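Local coordinates for protein 2-dehydropantoate 2-reductase (PDB 3HN2) that probably catalyses the NADPH-dependent reduction of ketopantoate to pantoic acid, a step on the pathway to pantothenate, at residues A[184-188]-A[224-228]. Sequence-based numbering, arbitrary orientation.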
ATOM      1  N   TRP A 184      -0.960 -14.984  12.653  1.00 38.95           N
ATOM      2  CA  TRP A 184      -0.273 -15.692  11.583  1.00 40.11           C
ATOM      3  C   TRP A 184      -0.396 -14.978  10.238  1.00 44.40           C
ATOM      4  O   TRP A 184       0.514 -15.044   9.412  1.00 45.43           O
ATOM      5  CB  TRP A 184      -0.810 -17.115  11.465  1.00 41.58           C
ATOM      6  CG  TRP A 184      -0.173 -18.074  12.415  1.00 51.48           C
ATOM      7  CD1 TRP A 184      -0.700 -18.541  13.588  1.00 41.51           C
ATOM      8  CD2 TRP A 184       1.115 -18.691  12.280  1.00 42.31           C
ATOM      9  NE1 TRP A 184       0.178 -19.412  14.187  1.00 43.02           N
ATOM     10  CE2 TRP A 184       1.302 -19.518  13.410  1.00 42.94           C
ATOM     11  CE3 TRP A 184       2.132 -18.614  11.321  1.00 41.25           C
ATOM     12  CZ2 TRP A 184       2.464 -20.274  13.604  1.00 37.94           C
ATOM     13  CZ3 TRP A 184       3.290 -19.371  11.512  1.00 44.86           C
ATOM     14  CH2 TRP A 184       3.443 -20.188  12.645  1.00 41.49           C
ATOM     15  N   GLU A 185      -1.527 -14.306  10.033  1.00 45.76           N
ATOM     16  CA  GLU A 185      -1.760 -13.502   8.841  1.00 56.14           C
ATOM     17  C   GLU A 185      -0.744 -12.367   8.742  1.00 54.57           C
ATOM     18  O   GLU A 185      -0.237 -12.086   7.660  1.00 61.18           O
ATOM     19  CB  GLU A 185      -3.186 -12.939   8.836  1.00 63.36           C
ATOM     20  CG  GLU A 185      -4.303 -13.971   8.637  1.00 41.94           C
ATOM     21  CD  GLU A 185      -5.679 -13.329   8.465  1.00 53.70           C
ATOM     22  OE1 GLU A 185      -5.930 -12.256   9.061  1.00 47.46           O
ATOM     23  OE2 GLU A 185      -6.515 -13.902   7.733  1.00 44.61           O
ATOM     24  N   LYS A 186      -0.439 -11.736   9.877  1.00 55.71           N
ATOM     25  CA  LYS A 186       0.539 -10.647   9.919  1.00 53.53           C
ATOM     26  C   LYS A 186       1.970 -11.166   9.848  1.00 54.89           C
ATOM     27  O   LYS A 186       2.867 -10.452   9.398  1.00 59.86           O
ATOM     28  CB  LYS A 186       0.364  -9.784  11.169  1.00 51.87           C
ATOM     29  CG  LYS A 186       0.797  -8.344  10.947  1.00 58.15           C
ATOM     30  CD  LYS A 186       1.322  -7.696  12.211  1.00 77.22           C
ATOM     31  CE  LYS A 186       2.004  -6.377  11.887  1.00 79.73           C
ATOM     32  NZ  LYS A 186       2.422  -5.634  13.107  1.00 82.16           N
ATOM     33  N   LEU A 187       2.173 -12.405  10.299  1.00 53.82           N
ATOM     34  CA  LEU A 187       3.468 -13.088  10.202  1.00 42.56           C
ATOM     35  C   LEU A 187       3.865 -13.362   8.756  1.00 40.79           C
ATOM     36  O   LEU A 187       5.051 -13.400   8.437  1.00 46.45           O
ATOM     37  CB  LEU A 187       3.457 -14.396  11.012  1.00 31.12           C
ATOM     38  CG  LEU A 187       4.219 -14.506  12.343  1.00 37.04           C
ATOM     39  CD1 LEU A 187       4.648 -13.157  12.940  1.00 11.10           C
ATOM     40  CD2 LEU A 187       3.429 -15.332  13.381  1.00 31.81           C
ATOM     41  N   VAL A 188       2.868 -13.547   7.890  1.00 42.88           N
ATOM     42  CA  VAL A 188       3.087 -13.702   6.454  1.00 44.41           C
ATOM     43  C   VAL A 188       3.756 -12.457   5.857  1.00 46.31           C
ATOM     44  O   VAL A 188       4.509 -12.557   4.893  1.00 39.88           O
ATOM     45  CB  VAL A 188       1.775 -14.047   5.704  1.00 44.24           C
ATOM     46  CG1 VAL A 188       1.970 -14.026   4.171  1.00 54.82           C
ATOM     47  CG2 VAL A 188       1.280 -15.406   6.125  1.00 26.27           C
ATOM     48  N   VAL A 224       5.429 -19.866   6.031  1.00 50.07           N
ATOM     49  CA  VAL A 224       4.671 -19.263   7.126  1.00 43.58           C
ATOM     50  C   VAL A 224       3.202 -19.686   7.086  1.00 47.37           C
ATOM     51  O   VAL A 224       2.612 -19.998   8.128  1.00 53.28           O
ATOM     52  CB  VAL A 224       4.789 -17.716   7.099  1.00 46.49           C
ATOM     53  CG1 VAL A 224       4.023 -17.077   8.243  1.00 40.74           C
ATOM     54  CG2 VAL A 224       6.249 -17.290   7.159  1.00 56.98           C
ATOM     55  N   ILE A 225       2.632 -19.711   5.882  1.00 41.74           N
ATOM     56  CA  ILE A 225       1.271 -20.201   5.650  1.00 42.43           C
ATOM     57  C   ILE A 225       1.134 -21.692   6.007  1.00 46.94           C
ATOM     58  O   ILE A 225       0.167 -22.088   6.677  1.00 51.37           O
ATOM     59  CB  ILE A 225       0.813 -19.917   4.194  1.00 39.95           C
ATOM     60  CG1 ILE A 225       0.532 -18.424   4.008  1.00 35.60           C
ATOM     61  CG2 ILE A 225      -0.439 -20.705   3.837  1.00 37.60           C
ATOM     62  CD1 ILE A 225       0.444 -17.983   2.543  1.00 48.67           C
ATOM     63  N   ALA A 226       2.113 -22.499   5.593  1.00 38.77           N
ATOM     64  CA  ALA A 226       2.131 -23.933   5.899  1.00 43.95           C
ATOM     65  C   ALA A 226       2.254 -24.198   7.404  1.00 51.68           C
ATOM     66  O   ALA A 226       1.643 -25.132   7.938  1.00 53.35           O
ATOM     67  CB  ALA A 226       3.242 -24.614   5.154  1.00 38.71           C
ATOM     68  N   GLY A 227       3.032 -23.357   8.079  1.00 53.02           N
ATOM     69  CA  GLY A 227       3.171 -23.411   9.525  1.00 52.50           C
ATOM     70  C   GLY A 227       1.937 -22.887  10.227  1.00 60.66           C
ATOM     71  O   GLY A 227       1.678 -23.238  11.378  1.00 69.31           O
ATOM     72  N   ALA A 228       1.174 -22.045   9.532  1.00 62.57           N
ATOM     73  CA  ALA A 228      -0.068 -21.499  10.071  1.00 56.96           C
ATOM     74  C   ALA A 228      -1.213 -22.494   9.958  1.00 54.93           C
ATOM     75  O   ALA A 228      -1.978 -22.666  10.896  1.00 60.38           O
ATOM     76  CB  ALA A 228      -0.432 -20.213   9.362  1.00 57.35           C
TER
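Two antiparallel helices of the all-helical C-terminal domain, 179-200 and 211-229, pack here through W184 and V188 on one and V224, G227 and A228 on the other, their local axes 9.5 Å apart and inclined at 167°. W184 does most of the reaching. With CG beside its backbone N (chi1 -84°), the indole lies against the end of the second helix: CA of A228 makes a CH-pi contact over the six-membered ring, 3.9 Å from its centroid, and A228 CB sits 3.6 Å from W184 CE3. On that same face lies G227 O, which also accepts a hydrogen bond from Q231 NE2. V224 O approaches obliquely, 3.5 Å from W184 CZ3. L187 CD2 comes over the opposite face toward the rim, and V224 CG1 meets the ring edge in plane. Cutting W184 back to an alanine is likely to leave a gap beside G227 and A228, with P278 and Y281 of helix 271-284 losing a neighbour. One turn along, V224 CG1, anti to its own N (chi1 -179°), rests on the backbone, 3.7 Å from V188 N, and also touches L187 CB and V188 CG2. V188 CG2 meets I225 CG1 at 3.8 Å. No hydrogen bond crosses this buried, mostly hydrocarbon helix-helix seam within the 6PGD-like C-terminal domain of ketopantoate reductases.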